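Local coordinates for protein nodulation fucosyltransferase NodZ (Bradyrhizobium sp., PDB 2HHC) that belongs to the NodZ family of nodulation proteins in the GT-B clan, whose fold sets two alpha/beta domains face to face across a cleft, at residues Val7-Arg12 / Ala23-Tyr28; Asp17-Leu22 / Arg142-Asn147; Cys131-Cys136 / Thr286-Arg291. One frame throughout, in Å; residues are numbered along the deposited sequence. Where two conformers were deposited one is given.

Contact 1. Residues Val7-Arg12 / Ala23-Tyr28; sequences VISRRR and ASAWSY
Val7 and Ala25 bury most of the surface in this strand-on-helix contact, the first half of a beta-alpha-beta unit made of strand 6-10, helix 15-32 and strand 35-39. The helix runs back over the sheet almost exactly antiparallel to the strand, at 178°, and its axis passes 8.2 Å from that of the strand in these short segments. Val7 spreads its two methyls over different helix residues. CG1, anti to the backbone N (chi1 179°), comes to 3.8 Å from Ala25 CB, while CG2, which stands beside the backbone N and opposite the carbonyl carbon, points to the ring of Tyr28. That ring is met at its edge, near its plane, where Tyr28 CD2 lies 4.1 Å from Val7 CG2, and the two side chains cross at about a right angle. Beyond the valine, the tyrosine packs against strand 125-128 through Ile126, and its hydroxyl is hydrogen-bonded to the backbone N of Ser121, which fixes the far end of the ring. Alternation along the strand turns Val7 and Ser9 to the helix and Ile8 to the other side of the sheet. The strand is itself held centrally, with backbone hydrogen bonds from Val7 and Ser9 to strand 35-39 and from Ile8 to strand 125-128. The small Ala25 lets the backbones come close, the CA atoms of Ser9 and Ala25 being 5.9 Å apart. Its methyl touches both strand residues, meeting Val7 CG1 and, from a direction roughly at right angles to it, Ser9 CB, 3.7 Å from Ala25 CB.

Contact 2. Residues Asp17-Leu22 / Arg142-Asn147; sequences DCLWSL and RLIFRN
Leu19 lies across the ring end of Phe145, the two side chains meeting at about a right angle. Its CD1 methyl approaches CE1 of Phe145 to 3.6 Å, and the same methyl is 3.8 Å from Phe145 CZ. CG of Phe145 stands beside its backbone N, opposite the carbonyl carbon (chi1 -78°), and this rotation brings the ring end to Leu19 although the first bond of the side chain does not aim there. One turn on from Leu19 in its helix, Leu22 meets Ile144, the residue just before Phe145; the two cross obliquely. Leu22 CG sits 4.1 Å from Ile144 CD1, and the other branch of the isoleucine, CG2, lies 4.1 Å from Leu22 CD2. The same CG2 faces the backbone of Leu19. Helices 15-32 and 138-147 cross here at 113°, with 9.4 Å between their axes, and so only short lengths of each can touch. Around them, Ile144 also packs on Ala23 and Trp26, while the Phe145 ring stacks on Tyr292. No hydrogen bond or salt bridge spans the two segments; aliphatic and aromatic carbon makes up nearly the whole interface, which implies that shape fit and exclusion of water, not directional bonding, hold this crossing together.

Contact 3. Residues Cys131-Cys136 / Thr286-Arg291; sequences CLMWRC and TSAFTR
Met133 and Ala288 have the nearest CA atoms of the two segments, 8.2 Å apart, where a type II beta turn from Leu132 to Arg135 faces the loop that leads into helix 291-296. The first loop follows strand 125-128 of one six-stranded sheet and the second follows strand 279-283 of the other, so the contact links the two halves of what is consistent with a GT-B fold. Met133 crosses to Ala288. Its chain runs out extended and then bends at the sulfur (chi3 52°), bringing the CE methyl to 3.7 Å from Ala288 CB, with Met133 SD almost as close to the same methyl at 3.9 Å. CE also lies near the carbonyl oxygen of Thr286. Trp134 occupies the third position of the turn with a positive phi of 74°. The six-membered end of its indole meets the guanidinium of Arg291, Trp134 CH2 lying 3.9 Å from Arg291 NH1; the two planes are 61° apart, so the groups are not stacked flat. The charge of Arg291 has its main partner elsewhere, in a salt bridge from NE to Glu141, and Trp20 of helix 15-32 packs against both Trp134 and Arg291. Each loop is also braced internally. The turn is closed by Arg135 N bonding to Leu132 O at 3.1 Å, and in the other loop Ser287 forms an ST turn, its OG accepting a hydrogen bond from Phe289 N at 3.1 Å.

Contacts 1 and 2 are buried and both use helix 15-32: residues 23-28 rest on a strand of the first sheet, residues 17-22 on helix 138-147. Contact 3 lies at the surface, joining loops that follow strands of different sheets, and it buries the least area of the three. All three lack hydrogen bonds between their own segments, but the first two are almost wholly apolar, whereas contact 3 adds a charged guanidinium beside an indole. Polar bonds appear instead between contacts. The Arg11 to Asp17 salt bridge ties contact 1 to contact 2, and Ser21 and Ser24 of the shared helix probably hydrogen-bond to the backbone of Leu132 in contact 3.

Contact 1. Residues Val7-Arg12 / Ala23-Tyr28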
loop_
_atom_site.group_PDB
_atom_site.type_symbol
_atom_site.label_atom_id
_atom_site.label_comp_id
_atom_site.label_asym_id
_atom_site.label_seq_id
_atom_site.Cartn_x
_atom_site.Cartn_y
_atom_site.Cartn_z
ATOM N N VAL A 7 1.492 -19.582 -4.367
ATOM C CA VAL A 7 1.772 -18.250 -4.943
ATOM C C VAL A 7 2.539 -17.477 -3.895
ATOM O O VAL A 7 2.045 -17.374 -2.767
ATOM C CB VAL A 7 0.477 -17.456 -5.328
ATOM C CG1 VAL A 7 0.845 -16.106 -5.892
ATOM C CG2 VAL A 7 -0.375 -18.197 -6.282
ATOM N N ILE A 8 3.726 -16.985 -4.223
ATOM C CA ILE A 8 4.519 -16.206 -3.286
ATOM C C ILE A 8 4.390 -14.754 -3.656
ATOM O O ILE A 8 4.697 -14.337 -4.789
ATOM C CB ILE A 8 5.982 -16.641 -3.305
ATOM C CG1 ILE A 8 6.114 -18.174 -3.054
ATOM C CG2 ILE A 8 6.740 -15.848 -2.290
ATOM C CD1 ILE A 8 7.535 -18.670 -3.101
ATOM N N SER A 9 3.960 -13.918 -2.729
ATOM C CA SER A 9 3.875 -12.490 -2.881
ATOM C C SER A 9 5.080 -11.832 -2.243
ATOM O O SER A 9 5.170 -11.754 -1.005
ATOM C CB SER A 9 2.581 -11.970 -2.256
ATOM O OG SER A 9 2.460 -10.572 -2.521
ATOM N N ARG A 10 6.009 -11.347 -3.079
ATOM C CA ARG A 10 7.220 -10.694 -2.645
ATOM C C ARG A 10 7.095 -9.205 -2.962
ATOM O O ARG A 10 6.911 -8.835 -4.141
ATOM C CB ARG A 10 8.413 -11.254 -3.414
ATOM C CG ARG A 10 8.425 -12.764 -3.513
ATOM C CD ARG A 10 9.875 -13.246 -3.771
ATOM N NE ARG A 10 10.628 -13.195 -2.521
ATOM C CZ ARG A 10 11.730 -12.479 -2.338
ATOM N NH1 ARG A 10 12.268 -11.778 -3.331
ATOM N NH2 ARG A 10 12.295 -12.422 -1.139
ATOM N N ARG A 11 7.283 -8.340 -1.976
ATOM C CA ARG A 11 7.290 -6.903 -2.221
ATOM C C ARG A 11 7.960 -6.262 -1.022
ATOM O O ARG A 11 7.813 -6.744 0.094
ATOM C CB ARG A 11 5.892 -6.347 -2.465
ATOM C CG ARG A 11 5.844 -5.117 -3.310
ATOM C CD ARG A 11 5.933 -5.431 -4.810
ATOM N NE ARG A 11 6.040 -4.205 -5.579
ATOM C CZ ARG A 11 7.036 -3.869 -6.377
ATOM N NH1 ARG A 11 7.961 -4.734 -6.740
ATOM N NH2 ARG A 11 7.046 -2.690 -6.928
ATOM N N ARG A 12 8.726 -5.227 -1.288
ATOM C CA ARG A 12 9.658 -4.624 -0.342
ATOM C C ARG A 12 9.618 -3.104 -0.326
ATOM O O ARG A 12 10.524 -2.436 0.188
ATOM C CB ARG A 12 11.101 -5.088 -0.658
ATOM C CG ARG A 12 11.273 -6.570 -0.546
ATOM C CD ARG A 12 12.563 -7.110 -1.055
ATOM N NE ARG A 12 12.702 -6.880 -2.486
ATOM C CZ ARG A 12 12.054 -7.569 -3.440
ATOM N NH1 ARG A 12 11.268 -8.573 -3.200
ATOM N NH2 ARG A 12 12.305 -7.218 -4.686
ATOM N N ALA A 23 -2.969 -8.299 -2.864
ATOM C CA ALA A 23 -4.334 -8.582 -3.332
ATOM C C ALA A 23 -4.295 -9.339 -4.691
ATOM O O ALA A 23 -5.053 -10.264 -4.931
ATOM C CB ALA A 23 -5.117 -7.314 -3.427
ATOM N N SER A 24 -3.383 -8.939 -5.558
ATOM C CA SER A 24 -3.243 -9.625 -6.850
ATOM C C SER A 24 -2.799 -11.084 -6.708
ATOM O O SER A 24 -3.368 -11.967 -7.383
ATOM C CB SER A 24 -2.328 -8.838 -7.759
ATOM O OG SER A 24 -2.890 -7.559 -8.030
ATOM N N ALA A 25 -1.788 -11.282 -5.892
ATOM C CA ALA A 25 -1.302 -12.654 -5.611
ATOM C C ALA A 25 -2.435 -13.486 -4.971
ATOM O O ALA A 25 -2.662 -14.645 -5.383
ATOM C CB ALA A 25 -0.125 -12.597 -4.701
ATOM N N TRP A 26 -3.144 -12.905 -4.019
ATOM C CA TRP A 26 -4.243 -13.575 -3.315
ATOM C C TRP A 26 -5.296 -14.038 -4.339
ATOM O O TRP A 26 -5.832 -15.138 -4.283
ATOM C CB TRP A 26 -4.855 -12.625 -2.227
ATOM C CG TRP A 26 -6.078 -13.282 -1.619
ATOM C CD1 TRP A 26 -6.119 -14.153 -0.579
ATOM C CD2 TRP A 26 -7.412 -13.188 -2.123
ATOM N NE1 TRP A 26 -7.399 -14.562 -0.376
ATOM C CE2 TRP A 26 -8.211 -14.040 -1.349
ATOM C CE3 TRP A 26 -7.996 -12.455 -3.178
ATOM C CZ2 TRP A 26 -9.584 -14.169 -1.571
ATOM C CZ3 TRP A 26 -9.333 -12.597 -3.419
ATOM C CH2 TRP A 26 -10.112 -13.443 -2.637
ATOM N N SER A 27 -5.636 -13.163 -5.274
ATOM C CA SER A 27 -6.693 -13.440 -6.206
ATOM C C SER A 27 -6.313 -14.645 -7.076
ATOM O O SER A 27 -7.135 -15.501 -7.333
ATOM C CB SER A 27 -6.940 -12.201 -7.061
ATOM O OG SER A 27 -7.901 -12.485 -8.049
ATOM N N TYR A 28 -5.062 -14.723 -7.506
ATOM C CA TYR A 28 -4.632 -15.865 -8.316
ATOM C C TYR A 28 -4.587 -17.152 -7.482
ATOM O O TYR A 28 -5.015 -18.212 -7.964
ATOM C CB TYR A 28 -3.294 -15.627 -8.993
ATOM C CG TYR A 28 -3.006 -16.606 -10.087
ATOM C CD1 TYR A 28 -3.712 -16.563 -11.268
ATOM C CD2 TYR A 28 -2.024 -17.597 -9.941
ATOM C CE1 TYR A 28 -3.489 -17.462 -12.275
ATOM C CE2 TYR A 28 -1.783 -18.521 -10.965
ATOM C CZ TYR A 28 -2.517 -18.433 -12.133
ATOM O OH TYR A 28 -2.326 -19.308 -13.200
#

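Contact 2. Residues Asp17-Leu22 / Arg142-Asn147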
loop_
_atom_site.group_PDB
_atom_site.type_symbol
_atom_site.label_atom_id
_atom_site.label_comp_id
_atom_site.label_asym_id
_atom_site.label_seq_id
_atom_site.Cartn_x
_atom_site.Cartn_y
_atom_site.Cartn_z
ATOM N N ASP A 17 1.816 -0.279 -2.145
ATOM C CA ASP A 17 2.230 -1.193 -3.231
ATOM C C ASP A 17 2.231 -2.617 -2.730
ATOM O O ASP A 17 1.721 -3.533 -3.356
ATOM C CB ASP A 17 3.585 -0.683 -3.733
ATOM C CG ASP A 17 4.172 -1.456 -4.901
ATOM O OD1 ASP A 17 3.651 -2.520 -5.341
ATOM O OD2 ASP A 17 5.258 -1.001 -5.318
ATOM N N CYS A 18 2.852 -2.846 -1.590
ATOM C CA CYS A 18 2.893 -4.207 -1.042
ATOM C C CYS A 18 1.495 -4.803 -0.910
ATOM O O CYS A 18 1.268 -5.953 -1.266
ATOM C CB CYS A 18 3.581 -4.231 0.322
ATOM S SG CYS A 18 5.346 -3.842 0.347
ATOM N N LEU A 19 0.558 -4.050 -0.317
ATOM C CA LEU A 19 -0.769 -4.555 -0.046
ATOM C C LEU A 19 -1.646 -4.696 -1.304
ATOM O O LEU A 19 -2.457 -5.606 -1.390
ATOM C CB LEU A 19 -1.482 -3.663 0.982
ATOM C CG LEU A 19 -0.832 -3.782 2.376
ATOM C CD1 LEU A 19 -1.362 -2.705 3.324
ATOM C CD2 LEU A 19 -0.988 -5.176 2.930
ATOM N N TRP A 20 -1.460 -3.813 -2.300
ATOM C CA TRP A 20 -2.184 -3.946 -3.584
ATOM C C TRP A 20 -1.617 -5.180 -4.326
ATOM O O TRP A 20 -2.345 -6.008 -4.843
ATOM C CB TRP A 20 -1.966 -2.691 -4.384
ATOM C CG TRP A 20 -2.945 -2.441 -5.514
ATOM C CD1 TRP A 20 -3.734 -3.365 -6.187
ATOM C CD2 TRP A 20 -3.248 -1.185 -6.073
ATOM N NE1 TRP A 20 -4.496 -2.728 -7.119
ATOM C CE2 TRP A 20 -4.225 -1.380 -7.082
ATOM C CE3 TRP A 20 -2.778 0.102 -5.834
ATOM C CZ2 TRP A 20 -4.705 -0.331 -7.842
ATOM C CZ3 TRP A 20 -3.235 1.133 -6.589
ATOM C CH2 TRP A 20 -4.175 0.917 -7.609
ATOM N N SER A 21 -0.277 -5.296 -4.373
ATOM C CA SER A 21 0.363 -6.447 -4.995
ATOM C C SER A 21 -0.013 -7.755 -4.314
ATOM O O SER A 21 -0.218 -8.764 -4.971
ATOM C CB SER A 21 1.883 -6.236 -5.027
ATOM O OG SER A 21 2.285 -5.144 -5.834
ATOM N N LEU A 22 -0.181 -7.686 -3.002
ATOM C CA LEU A 22 -0.681 -8.856 -2.235
ATOM C C LEU A 22 -2.060 -9.275 -2.686
ATOM O O LEU A 22 -2.353 -10.452 -2.868
ATOM C CB LEU A 22 -0.715 -8.568 -0.741
ATOM C CG LEU A 22 -1.169 -9.688 0.199
ATOM C CD1 LEU A 22 -0.266 -10.886 0.000
ATOM C CD2 LEU A 22 -1.124 -9.186 1.575
ATOM N N ARG A 142 -10.029 -4.747 -1.281
ATOM C CA ARG A 142 -10.806 -4.500 -0.055
ATOM C C ARG A 142 -10.733 -5.723 0.840
ATOM O O ARG A 142 -10.702 -5.617 2.107
ATOM C CB ARG A 142 -12.276 -4.188 -0.419
ATOM C CG ARG A 142 -12.415 -2.899 -1.139
ATOM C CD ARG A 142 -13.902 -2.712 -1.594
ATOM N NE ARG A 142 -14.103 -1.490 -2.349
ATOM C CZ ARG A 142 -14.194 -0.323 -1.796
ATOM N NH1 ARG A 142 -14.176 -0.220 -0.475
ATOM N NH2 ARG A 142 -14.372 0.736 -2.561
ATOM N N LEU A 143 -10.776 -6.898 0.253
ATOM C CA LEU A 143 -10.679 -8.135 1.036
ATOM C C LEU A 143 -9.387 -8.206 1.823
ATOM O O LEU A 143 -9.355 -8.572 2.976
ATOM C CB LEU A 143 -10.968 -9.327 0.148
ATOM C CG LEU A 143 -11.269 -10.512 1.024
ATOM C CD1 LEU A 143 -12.303 -11.338 0.342
ATOM C CD2 LEU A 143 -9.923 -11.198 1.232
ATOM N N ILE A 144 -8.282 -7.803 1.238
ATOM C CA ILE A 144 -7.011 -7.820 1.964
ATOM C C ILE A 144 -7.084 -6.860 3.133
ATOM O O ILE A 144 -6.712 -7.220 4.253
ATOM C CB ILE A 144 -5.841 -7.420 1.033
ATOM C CG1 ILE A 144 -5.562 -8.561 0.034
ATOM C CG2 ILE A 144 -4.615 -7.052 1.768
ATOM C CD1 ILE A 144 -5.199 -9.879 0.589
ATOM N N PHE A 145 -7.528 -5.628 2.916
ATOM C CA PHE A 145 -7.605 -4.664 4.055
ATOM C C PHE A 145 -8.484 -5.112 5.185
ATOM O O PHE A 145 -8.274 -4.775 6.345
ATOM C CB PHE A 145 -7.935 -3.264 3.554
ATOM C CG PHE A 145 -6.760 -2.544 2.958
ATOM C CD1 PHE A 145 -5.771 -1.992 3.766
ATOM C CD2 PHE A 145 -6.659 -2.394 1.637
ATOM C CE1 PHE A 145 -4.721 -1.327 3.243
ATOM C CE2 PHE A 145 -5.554 -1.732 1.104
ATOM C CZ PHE A 145 -4.609 -1.234 1.943
ATOM N N ARG A 146 -9.548 -5.833 4.858
ATOM C CA ARG A 146 -10.483 -6.306 5.873
ATOM C C ARG A 146 -9.997 -7.540 6.616
ATOM O O ARG A 146 -10.549 -7.804 7.673
ATOM C CB ARG A 146 -11.873 -6.576 5.255
ATOM C CG ARG A 146 -12.614 -5.345 4.807
ATOM C CD ARG A 146 -13.995 -5.685 4.198
ATOM N NE ARG A 146 -14.792 -6.322 5.178
ATOM C CZ ARG A 146 -15.482 -5.674 6.086
ATOM N NH1 ARG A 146 -15.514 -4.338 6.040
ATOM N NH2 ARG A 146 -16.166 -6.340 6.976
ATOM N N ASN A 147 -9.028 -8.294 6.074
ATOM C CA ASN A 147 -8.701 -9.606 6.562
ATOM C C ASN A 147 -7.291 -9.826 7.003
ATOM O O ASN A 147 -6.867 -10.946 7.190
ATOM C CB ASN A 147 -9.179 -10.643 5.524
ATOM C CG ASN A 147 -10.692 -10.721 5.453
ATOM O OD1 ASN A 147 -11.333 -11.345 6.340
ATOM N ND2 ASN A 147 -11.306 -10.049 4.495
#

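Contact 3. Residues Cys131-Cys136 / Thr286-Arg291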
loop_
_atom_site.group_PDB
_atom_site.type_symbol
_atom_site.label_atom_id
_atom_site.label_comp_id
_atom_site.label_asym_id
_atom_site.label_seq_id
_atom_site.Cartn_x
_atom_site.Cartn_y
_atom_site.Cartn_z
ATOM N N CYS A 131 5.746 -5.313 -9.377
ATOM C CA CYS A 131 4.597 -4.522 -8.994
ATOM C C CYS A 131 3.347 -5.099 -9.633
ATOM O O CYS A 131 3.280 -5.215 -10.853
ATOM C CB CYS A 131 4.765 -3.100 -9.438
ATOM S SG CYS A 131 3.438 -2.021 -8.889
ATOM N N LEU A 132 2.362 -5.431 -8.815
ATOM C CA LEU A 132 1.097 -5.981 -9.290
ATOM C C LEU A 132 -0.070 -5.045 -8.965
ATOM O O LEU A 132 -1.243 -5.477 -8.944
ATOM C CB LEU A 132 0.877 -7.417 -8.799
ATOM C CG LEU A 132 1.880 -8.441 -9.361
ATOM C CD1 LEU A 132 1.555 -9.795 -8.839
ATOM C CD2 LEU A 132 1.861 -8.496 -10.896
ATOM N N MET A 133 0.230 -3.769 -8.778
ATOM C CA MET A 133 -0.805 -2.764 -8.735
ATOM C C MET A 133 -1.613 -2.852 -9.990
ATOM O O MET A 133 -1.075 -3.007 -11.054
ATOM C CB MET A 133 -0.218 -1.340 -8.528
ATOM C CG MET A 133 0.376 -1.175 -7.167
ATOM S SD MET A 133 1.457 0.275 -6.999
ATOM C CE MET A 133 0.457 1.581 -7.581
ATOM N N TRP A 134 -2.941 -2.738 -9.832
ATOM C CA TRP A 134 -3.950 -2.754 -10.915
ATOM C C TRP A 134 -4.180 -4.150 -11.520
ATOM O O TRP A 134 -4.900 -4.266 -12.526
ATOM C CB TRP A 134 -3.640 -1.772 -12.046
ATOM C CG TRP A 134 -3.413 -0.373 -11.629
ATOM C CD1 TRP A 134 -2.225 0.240 -11.483
ATOM C CD2 TRP A 134 -4.404 0.568 -11.256
ATOM N NE1 TRP A 134 -2.407 1.523 -11.048
ATOM C CE2 TRP A 134 -3.730 1.768 -10.928
ATOM C CE3 TRP A 134 -5.792 0.542 -11.205
ATOM C CZ2 TRP A 134 -4.411 2.935 -10.544
ATOM C CZ3 TRP A 134 -6.479 1.707 -10.811
ATOM C CH2 TRP A 134 -5.776 2.871 -10.474
ATOM N N ARG A 135 -3.589 -5.187 -10.949
ATOM C CA ARG A 135 -3.706 -6.532 -11.587
ATOM C C ARG A 135 -4.652 -7.431 -10.792
ATOM O O ARG A 135 -4.464 -8.649 -10.644
ATOM C CB ARG A 135 -2.312 -7.161 -11.735
ATOM C CG ARG A 135 -1.295 -6.317 -12.533
ATOM C CD ARG A 135 -1.758 -5.921 -13.843
ATOM N NE ARG A 135 -0.696 -5.452 -14.757
ATOM C CZ ARG A 135 -0.246 -4.193 -14.857
ATOM N NH1 ARG A 135 -0.685 -3.208 -14.090
ATOM N NH2 ARG A 135 0.672 -3.904 -15.774
ATOM N N CYS A 136 -5.702 -6.803 -10.281
ATOM C CA CYS A 136 -6.769 -7.497 -9.570
ATOM C C CYS A 136 -7.967 -6.583 -9.445
ATOM O O CYS A 136 -7.949 -5.409 -9.814
ATOM C CB CYS A 136 -6.318 -7.886 -8.172
ATOM S SG CYS A 136 -5.965 -6.485 -7.069
ATOM N N THR A 286 -1.169 8.913 -8.402
ATOM C CA THR A 286 -0.444 7.695 -8.741
ATOM C C THR A 286 0.219 6.971 -7.539
ATOM O O THR A 286 0.774 5.885 -7.717
ATOM C CB THR A 286 0.671 8.018 -9.751
ATOM O OG1 THR A 286 1.456 9.115 -9.270
ATOM C CG2 THR A 286 0.095 8.401 -11.086
ATOM N N SER A 287 0.207 7.571 -6.358
ATOM C CA SER A 287 0.778 6.955 -5.207
ATOM C C SER A 287 -0.175 5.921 -4.655
ATOM O O SER A 287 -1.292 6.244 -4.291
ATOM C CB SER A 287 1.059 7.992 -4.144
ATOM O OG SER A 287 1.614 7.367 -2.992
ATOM N N ALA A 288 0.325 4.722 -4.439
ATOM C CA ALA A 288 -0.487 3.695 -3.771
ATOM C C ALA A 288 -0.646 3.992 -2.280
ATOM O O ALA A 288 -1.452 3.352 -1.558
ATOM C CB ALA A 288 0.109 2.346 -3.961
ATOM N N PHE A 289 0.097 4.948 -1.701
ATOM C CA PHE A 289 -0.087 5.354 -0.285
ATOM C C PHE A 289 -1.553 5.690 0.043
ATOM O O PHE A 289 -2.046 5.316 1.113
ATOM C CB PHE A 289 0.886 6.530 0.064
ATOM C CG PHE A 289 1.062 6.839 1.530
ATOM C CD1 PHE A 289 0.326 7.733 2.161
ATOM C CD2 PHE A 289 2.148 6.315 2.212
ATOM C CE1 PHE A 289 0.501 8.041 3.501
ATOM C CE2 PHE A 289 2.382 6.658 3.553
ATOM C CZ PHE A 289 1.553 7.535 4.170
ATOM N N THR A 290 -2.213 6.371 -0.872
ATOM C CA THR A 290 -3.585 6.768 -0.710
ATOM C C THR A 290 -4.575 5.877 -1.410
ATOM O O THR A 290 -5.738 6.233 -1.559
ATOM C CB THR A 290 -3.731 8.176 -1.265
ATOM O OG1 THR A 290 -3.070 8.308 -2.536
ATOM C CG2 THR A 290 -3.146 9.228 -0.222
ATOM N N ARG A 291 -4.178 4.696 -1.849
ATOM C CA ARG A 291 -5.146 3.770 -2.492
ATOM C C ARG A 291 -6.202 3.339 -1.466
ATOM O O ARG A 291 -7.371 3.296 -1.837
ATOM C CB ARG A 291 -4.428 2.554 -3.104
ATOM C CG ARG A 291 -5.345 1.596 -3.800
ATOM C CD ARG A 291 -6.210 2.189 -4.846
ATOM N NE ARG A 291 -6.968 1.151 -5.549
ATOM C CZ ARG A 291 -7.754 1.326 -6.602
ATOM N NH1 ARG A 291 -7.886 2.550 -7.153
ATOM N NH2 ARG A 291 -8.442 0.335 -7.093
#